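Local structure of 6-phosphogluconate dehydrogenase (Decarboxylating) (Geobacter metallireducens, 4E21) at residues D167-F170 / R171-P175; G191-L195 / G196-C200; K210-H213 / N214-Y218. The protein probably catalyses the NADP-dependent oxidative decarboxylation of 6-phosphogluconate in the pentose phosphate pathway. One frame throughout, in Å; residues are numbered along the deposited sequence.

Contact 1 (D167-F170 / R171-P175); sequences DPVF and RTLAP
Asp167 and Arg171 meet one helical turn apart, with the carboxylate arriving at the edge of the guanidinium, near its plane, and the two flat groups turned 62° against each other. OD2 of Asp167 lies 2.7 Å from NH1 of Arg171. This is a salt bridge through a single oxygen, and its N-H...O angle of 127° makes the hydrogen bond within it a weak one. The Asp167 carboxylate swings toward the later turn because CG sits anti to the backbone N (chi1 -153°), while a bend at chi3 of Arg171 brings the guanidinium back to meet it. The second carboxylate oxygen, OD1, has its own partner in the hydroxyl of Tyr197.

On roughly the other side of the helix, Val169 and Leu173 lie side by side and point the same way, with CG1 of Val169 3.8 Å from CD2 of Leu173. Both reach helix 32-43 through Leu41, and both touch Trp86 of strand 84-87. Helix 167-173 is thus a short amphipathic helix of the NAD-binding domain, a Rossmann-type fold, its apolar side laid against the sheet. Phe170 joins that side, its side chain touching Leu154 and Ile156 of strand 153-157.

Backbone bonds run regularly beneath these side chains: Arg171 N reaches Asp167 O at 2.9 Å and Leu173 N reaches Val169 O at 3.1 Å. Ala174 N still bonds to Phe170 O, at 2.8 Å, although Ala174 itself has already left helical backbone angles. Near this end Thr172 has OG1 beside its backbone N, where it hydrogen-bonds to NE2 of His46.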
ATOM      1  N   ASP B 167     -28.446  29.333 -11.389  1.00 33.01           N
ATOM      2  CA  ASP B 167     -27.165  30.012 -11.644  1.00 33.48           C
ATOM      3  C   ASP B 167     -26.822  31.188 -10.722  1.00 33.66           C
ATOM      4  O   ASP B 167     -25.687  31.295 -10.275  1.00 34.85           O
ATOM      5  CB  ASP B 167     -27.030  30.431 -13.107  1.00 32.21           C
ATOM      6  CG  ASP B 167     -25.582  30.509 -13.548  1.00 35.31           C
ATOM      7  OD1 ASP B 167     -24.854  29.492 -13.440  1.00 32.67           O
ATOM      8  OD2 ASP B 167     -25.167  31.588 -14.012  1.00 35.70           O
ATOM      9  N   PRO B 168     -27.791  32.082 -10.439  1.00 34.36           N
ATOM     10  CA  PRO B 168     -27.479  33.232  -9.568  1.00 35.53           C
ATOM     11  C   PRO B 168     -27.103  32.833  -8.139  1.00 34.01           C
ATOM     12  O   PRO B 168     -26.309  33.511  -7.475  1.00 32.85           O
ATOM     13  CB  PRO B 168     -28.789  34.039  -9.560  1.00 35.79           C
ATOM     14  CG  PRO B 168     -29.463  33.663 -10.824  1.00 36.82           C
ATOM     15  CD  PRO B 168     -29.131  32.197 -11.033  1.00 34.29           C
ATOM     16  N   VAL B 169     -27.688  31.744  -7.659  1.00 34.96           N
ATOM     17  CA  VAL B 169     -27.376  31.258  -6.321  1.00 33.84           C
ATOM     18  C   VAL B 169     -25.963  30.684  -6.283  1.00 30.31           C
ATOM     19  O   VAL B 169     -25.236  30.887  -5.320  1.00 29.38           O
ATOM     20  CB  VAL B 169     -28.392  30.209  -5.842  1.00 34.61           C
ATOM     21  CG1 VAL B 169     -27.920  29.560  -4.548  1.00 30.49           C
ATOM     22  CG2 VAL B 169     -29.776  30.855  -5.675  1.00 34.68           C
ATOM     23  N   PHE B 170     -25.576  29.984  -7.341  1.00 29.94           N
ATOM     24  CA  PHE B 170     -24.244  29.387  -7.399  1.00 31.15           C
ATOM     25  C   PHE B 170     -23.161  30.458  -7.539  1.00 33.32           C
ATOM     26  O   PHE B 170     -22.154  30.431  -6.820  1.00 32.76           O
ATOM     27  CB  PHE B 170     -24.146  28.380  -8.540  1.00 29.59           C
ATOM     28  CG  PHE B 170     -25.014  27.183  -8.355  1.00 28.77           C
ATOM     29  CD1 PHE B 170     -25.207  26.647  -7.095  1.00 27.64           C
ATOM     30  CD2 PHE B 170     -25.629  26.583  -9.440  1.00 26.76           C
ATOM     31  CE1 PHE B 170     -26.011  25.532  -6.923  1.00 26.86           C
ATOM     32  CE2 PHE B 170     -26.413  25.463  -9.274  1.00 26.33           C
ATOM     33  CZ  PHE B 170     -26.611  24.944  -8.016  1.00 26.18           C
ATOM     34  N   ARG B 171     -23.384  31.409  -8.445  1.00 32.78           N
ATOM     35  CA  ARG B 171     -22.472  32.536  -8.608  1.00 33.30           C
ATOM     36  C   ARG B 171     -22.159  33.234  -7.301  1.00 33.35           C
ATOM     37  O   ARG B 171     -20.997  33.517  -7.001  1.00 33.74           O
ATOM     38  CB  ARG B 171     -23.060  33.544  -9.567  1.00 35.67           C
ATOM     39  CG  ARG B 171     -22.697  33.267 -10.987  1.00 39.01           C
ATOM     40  CD  ARG B 171     -23.379  34.255 -11.890  1.00 39.09           C
ATOM     41  NE  ARG B 171     -22.432  34.698 -12.899  1.00 44.85           N
ATOM     42  CZ  ARG B 171     -22.179  34.024 -14.012  1.00 44.48           C
ATOM     43  NH1 ARG B 171     -22.820  32.881 -14.254  1.00 37.04           N
ATOM     44  NH2 ARG B 171     -21.291  34.500 -14.880  1.00 42.08           N
ATOM     45  N   THR B 172     -23.195  33.516  -6.521  1.00 31.03           N
ATOM     46  CA  THR B 172     -23.010  34.177  -5.234  1.00 31.11           C
ATOM     47  C   THR B 172     -22.196  33.311  -4.292  1.00 31.78           C
ATOM     48  O   THR B 172     -21.292  33.798  -3.609  1.00 34.21           O
ATOM     49  CB  THR B 172     -24.365  34.497  -4.578  1.00 32.87           C
ATOM     50  OG1 THR B 172     -25.074  35.401  -5.419  1.00 33.98           O
ATOM     51  CG2 THR B 172     -24.193  35.130  -3.195  1.00 33.78           C
ATOM     52  N   LEU B 173     -22.521  32.022  -4.266  1.00 30.20           N
ATOM     53  CA  LEU B 173     -21.920  31.077  -3.342  1.00 30.44           C
ATOM     54  C   LEU B 173     -20.447  30.767  -3.676  1.00 30.88           C
ATOM     55  O   LEU B 173     -19.634  30.571  -2.782  1.00 29.75           O
ATOM     56  CB  LEU B 173     -22.729  29.795  -3.362  1.00 29.77           C
ATOM     57  CG  LEU B 173     -23.534  29.413  -2.118  1.00 32.82           C
ATOM     58  CD1 LEU B 173     -23.841  30.586  -1.247  1.00 30.86           C
ATOM     59  CD2 LEU B 173     -24.797  28.652  -2.520  1.00 31.47           C
ATOM     60  N   ALA B 174     -20.130  30.729  -4.969  1.00 29.85           N
ATOM     61  CA  ALA B 174     -18.806  30.363  -5.463  1.00 29.68           C
ATOM     62  C   ALA B 174     -17.795  31.521  -5.314  1.00 31.06           C
ATOM     63  O   ALA B 174     -18.186  32.685  -5.100  1.00 32.82           O
ATOM     64  CB  ALA B 174     -18.902  29.897  -6.920  1.00 26.60           C
ATOM     65  N   PRO B 175     -16.495  31.203  -5.413  1.00 30.76           N
ATOM     66  CA  PRO B 175     -15.429  32.193  -5.177  1.00 31.56           C
ATOM     67  C   PRO B 175     -15.335  33.261  -6.260  1.00 30.78           C
ATOM     68  O   PRO B 175     -14.958  34.383  -5.953  1.00 32.45           O
ATOM     69  CB  PRO B 175     -14.153  31.343  -5.182  1.00 30.95           C
ATOM     70  CG  PRO B 175     -14.609  29.934  -4.899  1.00 29.12           C
ATOM     71  CD  PRO B 175     -15.942  29.846  -5.595  1.00 31.15           C
TER

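Contact 2 (G191-L195 / G196-C200); sequences GTAEL and GYLHC
Gly196 N turns back to Ala193 O at 3.2 Å, and Leu195 N bonds in the same three-residue pattern to Thr192 O, which marks the short 3-10 turn. Gly196 has left-handed backbone angles, and a CB there would collide with Leu195 O, a clear geometric reason for glycine at this exit.

Tyr197 follows and is met by two side chains. Thr192 CB stands over one ring face, 3.9 Å from the centroid and 19° off the normal, a CH-pi contact. Leu195 runs alongside the ring, with CD2 3.5 Å from Tyr197 CE1. Were Tyr197 an alanine, Thr192 CB and Leu195 CD2 would lose the ring they rest on, and Asp167 OD1 would probably be left without its phenolic partner. With Tyr197 the chain enters strand 197-201, which lies beside strand 153-157 at the edge of the sheet within this chain.

The carbonyl of Tyr197 is the anchor for Thr192: OG1 donates to Tyr197 O at 2.6 Å, from 43° above the carbonyl plane. Thr192 OG1 gets there by lying between the backbone N and carbonyl carbon of its own residue (chi1 66°), which also leaves CG2 near the phenol, 3.5 Å from Tyr197 OH.

Leu198 adds a looser apolar touch, its CG 4.5 Å from Ala193 CB, and packs on Ile265 of the second subunit. At His199 the backbone N donates to a water that in turn donates to Thr192 OG1.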
ATOM      1  N   GLY B 191     -18.461  27.884 -20.163  1.00 48.67           N
ATOM      2  CA  GLY B 191     -18.981  27.212 -18.996  1.00 39.85           C
ATOM      3  C   GLY B 191     -18.510  27.961 -17.774  1.00 34.48           C
ATOM      4  O   GLY B 191     -17.848  28.988 -17.901  1.00 37.38           O
ATOM      5  N   THR B 192     -18.819  27.420 -16.599  1.00 31.51           N
ATOM      6  CA  THR B 192     -18.614  28.109 -15.325  1.00 28.27           C
ATOM      7  C   THR B 192     -17.404  27.622 -14.516  1.00 29.34           C
ATOM      8  O   THR B 192     -17.153  28.134 -13.438  1.00 29.63           O
ATOM      9  CB  THR B 192     -19.841  27.898 -14.426  1.00 31.34           C
ATOM     10  OG1 THR B 192     -19.932  26.505 -14.071  1.00 25.89           O
ATOM     11  CG2 THR B 192     -21.143  28.337 -15.154  1.00 28.87           C
ATOM     12  N   ALA B 193     -16.668  26.634 -15.007  1.00 27.64           N
ATOM     13  CA  ALA B 193     -15.613  26.020 -14.202  1.00 27.46           C
ATOM     14  C   ALA B 193     -14.680  27.043 -13.538  1.00 27.96           C
ATOM     15  O   ALA B 193     -14.272  26.869 -12.374  1.00 25.13           O
ATOM     16  CB  ALA B 193     -14.835  25.007 -15.026  1.00 24.47           C
ATOM     17  N   GLU B 194     -14.388  28.135 -14.247  1.00 29.18           N
ATOM     18  CA  GLU B 194     -13.422  29.136 -13.767  1.00 28.67           C
ATOM     19  C   GLU B 194     -13.924  29.950 -12.595  1.00 28.90           C
ATOM     20  O   GLU B 194     -13.159  30.684 -11.964  1.00 27.45           O
ATOM     21  CB  GLU B 194     -12.992  30.080 -14.887  1.00 29.92           C
ATOM     22  CG  GLU B 194     -11.964  29.497 -15.841  1.00 33.46           C
ATOM     23  CD  GLU B 194     -11.348  30.551 -16.754  1.00 39.58           C
ATOM     24  OE1 GLU B 194     -12.039  30.967 -17.711  1.00 42.21           O
ATOM     25  OE2 GLU B 194     -10.179  30.956 -16.524  1.00 38.72           O
ATOM     26  N   LEU B 195     -15.217  29.834 -12.321  1.00 28.40           N
ATOM     27  CA  LEU B 195     -15.855  30.620 -11.269  1.00 28.67           C
ATOM     28  C   LEU B 195     -15.832  29.868  -9.937  1.00 29.15           C
ATOM     29  O   LEU B 195     -16.090  30.454  -8.871  1.00 27.98           O
ATOM     30  CB  LEU B 195     -17.302  30.958 -11.669  1.00 30.11           C
ATOM     31  CG  LEU B 195     -17.624  32.186 -12.545  1.00 31.06           C
ATOM     32  CD1 LEU B 195     -16.661  32.336 -13.671  1.00 30.30           C
ATOM     33  CD2 LEU B 195     -19.051  32.108 -13.114  1.00 32.86           C
ATOM     34  N   GLY B 196     -15.530  28.566 -10.002  1.00 28.28           N
ATOM     35  CA  GLY B 196     -15.547  27.726  -8.820  1.00 27.45           C
ATOM     36  C   GLY B 196     -16.865  26.981  -8.579  1.00 27.13           C
ATOM     37  O   GLY B 196     -17.127  26.515  -7.475  1.00 25.78           O
ATOM     38  N   TYR B 197     -17.693  26.857  -9.612  1.00 25.74           N
ATOM     39  CA  TYR B 197     -18.810  25.928  -9.564  1.00 25.60           C
ATOM     40  C   TYR B 197     -18.978  25.253 -10.915  1.00 26.08           C
ATOM     41  O   TYR B 197     -18.557  25.789 -11.945  1.00 24.91           O
ATOM     42  CB  TYR B 197     -20.112  26.596  -9.084  1.00 27.80           C
ATOM     43  CG  TYR B 197     -20.718  27.601 -10.044  1.00 29.79           C
ATOM     44  CD1 TYR B 197     -20.214  28.902 -10.133  1.00 28.85           C
ATOM     45  CD2 TYR B 197     -21.808  27.257 -10.848  1.00 28.86           C
ATOM     46  CE1 TYR B 197     -20.771  29.830 -11.004  1.00 30.11           C
ATOM     47  CE2 TYR B 197     -22.377  28.176 -11.711  1.00 30.77           C
ATOM     48  CZ  TYR B 197     -21.852  29.461 -11.784  1.00 34.13           C
ATOM     49  OH  TYR B 197     -22.409  30.376 -12.641  1.00 35.54           O
ATOM     50  N   LEU B 198     -19.570  24.062 -10.909  1.00 23.52           N
ATOM     51  CA  LEU B 198     -19.557  23.233 -12.105  1.00 25.59           C
ATOM     52  C   LEU B 198     -20.724  22.293 -12.077  1.00 25.94           C
ATOM     53  O   LEU B 198     -20.910  21.568 -11.098  1.00 24.17           O
ATOM     54  CB  LEU B 198     -18.301  22.365 -12.137  1.00 24.29           C
ATOM     55  CG  LEU B 198     -17.720  21.945 -13.492  1.00 27.81           C
ATOM     56  CD1 LEU B 198     -17.053  20.552 -13.390  1.00 26.42           C
ATOM     57  CD2 LEU B 198     -18.711  22.012 -14.660  1.00 27.00           C
ATOM     58  N   HIS B 199     -21.487  22.287 -13.163  1.00 25.48           N
ATOM     59  CA  HIS B 199     -22.542  21.301 -13.354  1.00 26.79           C
ATOM     60  C   HIS B 199     -21.850  20.055 -13.882  1.00 26.89           C
ATOM     61  O   HIS B 199     -21.394  20.023 -15.026  1.00 26.37           O
ATOM     62  CB  HIS B 199     -23.598  21.811 -14.342  1.00 24.19           C
ATOM     63  CG  HIS B 199     -24.722  20.861 -14.561  1.00 25.28           C
ATOM     64  ND1 HIS B 199     -25.580  20.953 -15.636  1.00 27.80           N
ATOM     65  CD2 HIS B 199     -25.136  19.789 -13.844  1.00 27.74           C
ATOM     66  CE1 HIS B 199     -26.474  19.983 -15.571  1.00 28.17           C
ATOM     67  NE2 HIS B 199     -26.225  19.258 -14.493  1.00 27.86           N
ATOM     68  N   CYS B 200     -21.753  19.037 -13.036  1.00 25.69           N
ATOM     69  CA  CYS B 200     -20.904  17.893 -13.333  1.00 23.55           C
ATOM     70  C   CYS B 200     -21.575  16.823 -14.176  1.00 26.56           C
ATOM     71  O   CYS B 200     -20.896  16.030 -14.829  1.00 27.28           O
ATOM     72  CB  CYS B 200     -20.401  17.289 -12.032  1.00 24.84           C
ATOM     73  SG  CYS B 200     -19.210  18.364 -11.187  1.00 23.97           S
TER
HETATM   74  O   HOH W   1     -21.827  24.667 -14.773  1.00 29.66           O

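Contact 3 (K210-H213 / N214-Y218); sequences KMVH and NGIEY
Asn214 OD1 receives ND1 of His213 at 2.9 Å, lying in the imidazole plane while the N-H approaches in the plane of the amide carbonyl. This bond between sequence neighbours holds the ring edge, although ring and amide planes remain 42° apart. His213 CG lies anti to the backbone N (chi1 163°), which brings ND1 to Asn214 OD1.

Lys210 approaches the same oxygen differently. Its chain turns at chi2 (77°) and again at chi4, bringing CE to 2.9 Å from Asn214 OD1, an unusually short approach whose exact geometry is doubtful, and sending NZ on to weak bonds with Asn116 OD1 and Thr141 O. The grip on the amide oxygen is thus the His213 N-H.

One turn on, Glu217 is extended beyond CG; its OE1 comes 3.7 Å from His213 CE1, the carboxylate nearly perpendicular to the ring. Beside Glu217 lies a diol, probably from the crystallisation liquor, consistent with a pocket on this side. Val212 CG1 meets Ile216 CD1 at 4.1 Å.

All belong to the long helix 205-232, whose selenomethionine Met211 packs on Trp308 and Ala312 of helix 305-316 and whose Tyr218 lies against helix 321-333, while His213 meets Trp269 of the second subunit edge-to-face and Ile216 packs on Ala223 of that subunit.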
ATOM      1  N   LYS B 210     -17.698  15.179  -5.604  1.00 21.52           N
ATOM      2  CA  LYS B 210     -17.273  15.680  -4.293  1.00 22.61           C
ATOM      3  C   LYS B 210     -16.648  14.549  -3.460  1.00 21.82           C
ATOM      4  O   LYS B 210     -15.676  14.750  -2.725  1.00 21.21           O
ATOM      5  CB  LYS B 210     -18.458  16.319  -3.548  1.00 23.49           C
ATOM      6  CG  LYS B 210     -18.289  16.384  -2.042  1.00 22.36           C
ATOM      7  CD  LYS B 210     -17.366  17.503  -1.632  1.00 25.56           C
ATOM      8  CE  LYS B 210     -16.938  17.367  -0.175  1.00 26.14           C
ATOM      9  NZ  LYS B 210     -18.098  17.433   0.738  1.00 33.14           N
HETATM   10  N   MSE B 211     -17.235  13.365  -3.575  1.00 21.05           N
HETATM   11  CA  MSE B 211     -16.735  12.164  -2.914  1.00 21.99           C
HETATM   12  C   MSE B 211     -15.242  11.907  -3.249  1.00 20.08           C
HETATM   13  O   MSE B 211     -14.421  11.681  -2.356  1.00 20.41           O
HETATM   14  CB  MSE B 211     -17.641  10.983  -3.315  1.00 20.94           C
HETATM   15  CG  MSE B 211     -17.061   9.603  -3.204  1.00 21.46           C
HETATM   16 SE   MSE B 211     -18.292   8.197  -3.847  0.68 25.50          SE
HETATM   17  CE  MSE B 211     -17.960   8.273  -5.767  1.00 23.20           C
ATOM     18  N   VAL B 212     -14.910  11.968  -4.535  1.00 18.71           N
ATOM     19  CA  VAL B 212     -13.576  11.652  -5.020  1.00 21.39           C
ATOM     20  C   VAL B 212     -12.604  12.772  -4.608  1.00 21.85           C
ATOM     21  O   VAL B 212     -11.476  12.503  -4.212  1.00 21.36           O
ATOM     22  CB  VAL B 212     -13.594  11.446  -6.549  1.00 23.55           C
ATOM     23  CG1 VAL B 212     -12.170  11.251  -7.120  1.00 20.62           C
ATOM     24  CG2 VAL B 212     -14.497  10.259  -6.912  1.00 22.00           C
ATOM     25  N   HIS B 213     -13.072  14.016  -4.678  1.00 20.78           N
ATOM     26  CA  HIS B 213     -12.371  15.155  -4.104  1.00 20.59           C
ATOM     27  C   HIS B 213     -11.921  14.869  -2.681  1.00 20.18           C
ATOM     28  O   HIS B 213     -10.789  15.148  -2.322  1.00 18.35           O
ATOM     29  CB  HIS B 213     -13.291  16.373  -4.137  1.00 20.22           C
ATOM     30  CG  HIS B 213     -12.873  17.495  -3.246  1.00 20.63           C
ATOM     31  ND1 HIS B 213     -13.087  17.484  -1.884  1.00 21.68           N
ATOM     32  CD2 HIS B 213     -12.299  18.690  -3.527  1.00 20.28           C
ATOM     33  CE1 HIS B 213     -12.651  18.617  -1.362  1.00 22.52           C
ATOM     34  NE2 HIS B 213     -12.171  19.366  -2.339  1.00 21.56           N
ATOM     35  N   ASN B 214     -12.807  14.297  -1.874  1.00 20.50           N
ATOM     36  CA  ASN B 214     -12.468  13.956  -0.499  1.00 20.86           C
ATOM     37  C   ASN B 214     -11.471  12.798  -0.421  1.00 21.38           C
ATOM     38  O   ASN B 214     -10.630  12.769   0.466  1.00 21.33           O
ATOM     39  CB  ASN B 214     -13.737  13.633   0.315  1.00 22.30           C
ATOM     40  CG  ASN B 214     -14.396  14.893   0.877  1.00 23.40           C
ATOM     41  OD1 ASN B 214     -14.401  15.939   0.230  1.00 22.96           O
ATOM     42  ND2 ASN B 214     -14.902  14.807   2.093  1.00 25.29           N
ATOM     43  N   GLY B 215     -11.594  11.841  -1.340  1.00 20.81           N
ATOM     44  CA  GLY B 215     -10.693  10.709  -1.390  1.00 20.49           C
ATOM     45  C   GLY B 215      -9.298  11.222  -1.715  1.00 20.15           C
ATOM     46  O   GLY B 215      -8.335  10.838  -1.078  1.00 18.29           O
ATOM     47  N   ILE B 216      -9.210  12.099  -2.710  1.00 19.00           N
ATOM     48  CA  ILE B 216      -7.959  12.729  -3.081  1.00 19.50           C
ATOM     49  C   ILE B 216      -7.379  13.497  -1.888  1.00 19.71           C
ATOM     50  O   ILE B 216      -6.189  13.391  -1.574  1.00 18.53           O
ATOM     51  CB  ILE B 216      -8.154  13.648  -4.279  1.00 19.05           C
ATOM     52  CG1 ILE B 216      -8.475  12.819  -5.520  1.00 19.65           C
ATOM     53  CG2 ILE B 216      -6.922  14.496  -4.504  1.00 18.54           C
ATOM     54  CD1 ILE B 216      -8.902  13.629  -6.704  1.00 20.18           C
ATOM     55  N   GLU B 217      -8.245  14.226  -1.202  1.00 19.09           N
ATOM     56  CA  GLU B 217      -7.849  14.986  -0.039  1.00 20.56           C
ATOM     57  C   GLU B 217      -7.204  14.103   1.025  1.00 18.36           C
ATOM     58  O   GLU B 217      -6.256  14.518   1.655  1.00 17.12           O
ATOM     59  CB  GLU B 217      -9.045  15.745   0.505  1.00 18.55           C
ATOM     60  CG  GLU B 217      -8.879  16.387   1.844  1.00 20.05           C
ATOM     61  CD  GLU B 217     -10.258  16.742   2.407  1.00 25.90           C
ATOM     62  OE1 GLU B 217     -10.977  17.528   1.765  1.00 27.95           O
ATOM     63  OE2 GLU B 217     -10.657  16.206   3.460  1.00 28.69           O
ATOM     64  N   TYR B 218      -7.711  12.890   1.198  1.00 19.92           N
ATOM     65  CA  TYR B 218      -7.148  11.945   2.156  1.00 20.62           C
ATOM     66  C   TYR B 218      -5.729  11.554   1.717  1.00 18.74           C
ATOM     67  O   TYR B 218      -4.809  11.534   2.530  1.00 18.64           O
ATOM     68  CB  TYR B 218      -7.988  10.671   2.225  1.00 21.12           C
ATOM     69  CG  TYR B 218      -9.214  10.688   3.106  1.00 22.93           C
ATOM     70  CD1 TYR B 218     -10.008  11.821   3.250  1.00 25.33           C
ATOM     71  CD2 TYR B 218      -9.622   9.530   3.753  1.00 24.11           C
ATOM     72  CE1 TYR B 218     -11.168  11.796   4.051  1.00 22.86           C
ATOM     73  CE2 TYR B 218     -10.764   9.498   4.546  1.00 23.49           C
ATOM     74  CZ  TYR B 218     -11.522  10.623   4.691  1.00 24.65           C
ATOM     75  OH  TYR B 218     -12.640  10.536   5.486  1.00 26.33           O
TER

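Overall arrangement
Contacts 1 and 2 adjoin, their centres 10 Å apart: Asp167 OD1 probably hydrogen-bonds the Tyr197 hydroxyl, against which Arg171 NH1 also packs. Helix 167-173 packs on strand 153-157, with which strand 197-201 pairs in the sheet. Contact 3 stands off, about 22 Å from contact 1 and 18 Å from contact 2 between centres, in the C-terminal domain and nearer the chain's centre in space. Contact 1 is partly buried and reaches the second subunit through Pro175; contacts 2 and 3 are buried and meet that subunit more widely. Chemistry follows place: a charged pair on one helix, a hydroxyl and ring at a sheet edge, and polar side chains near a bound diol in a long helix.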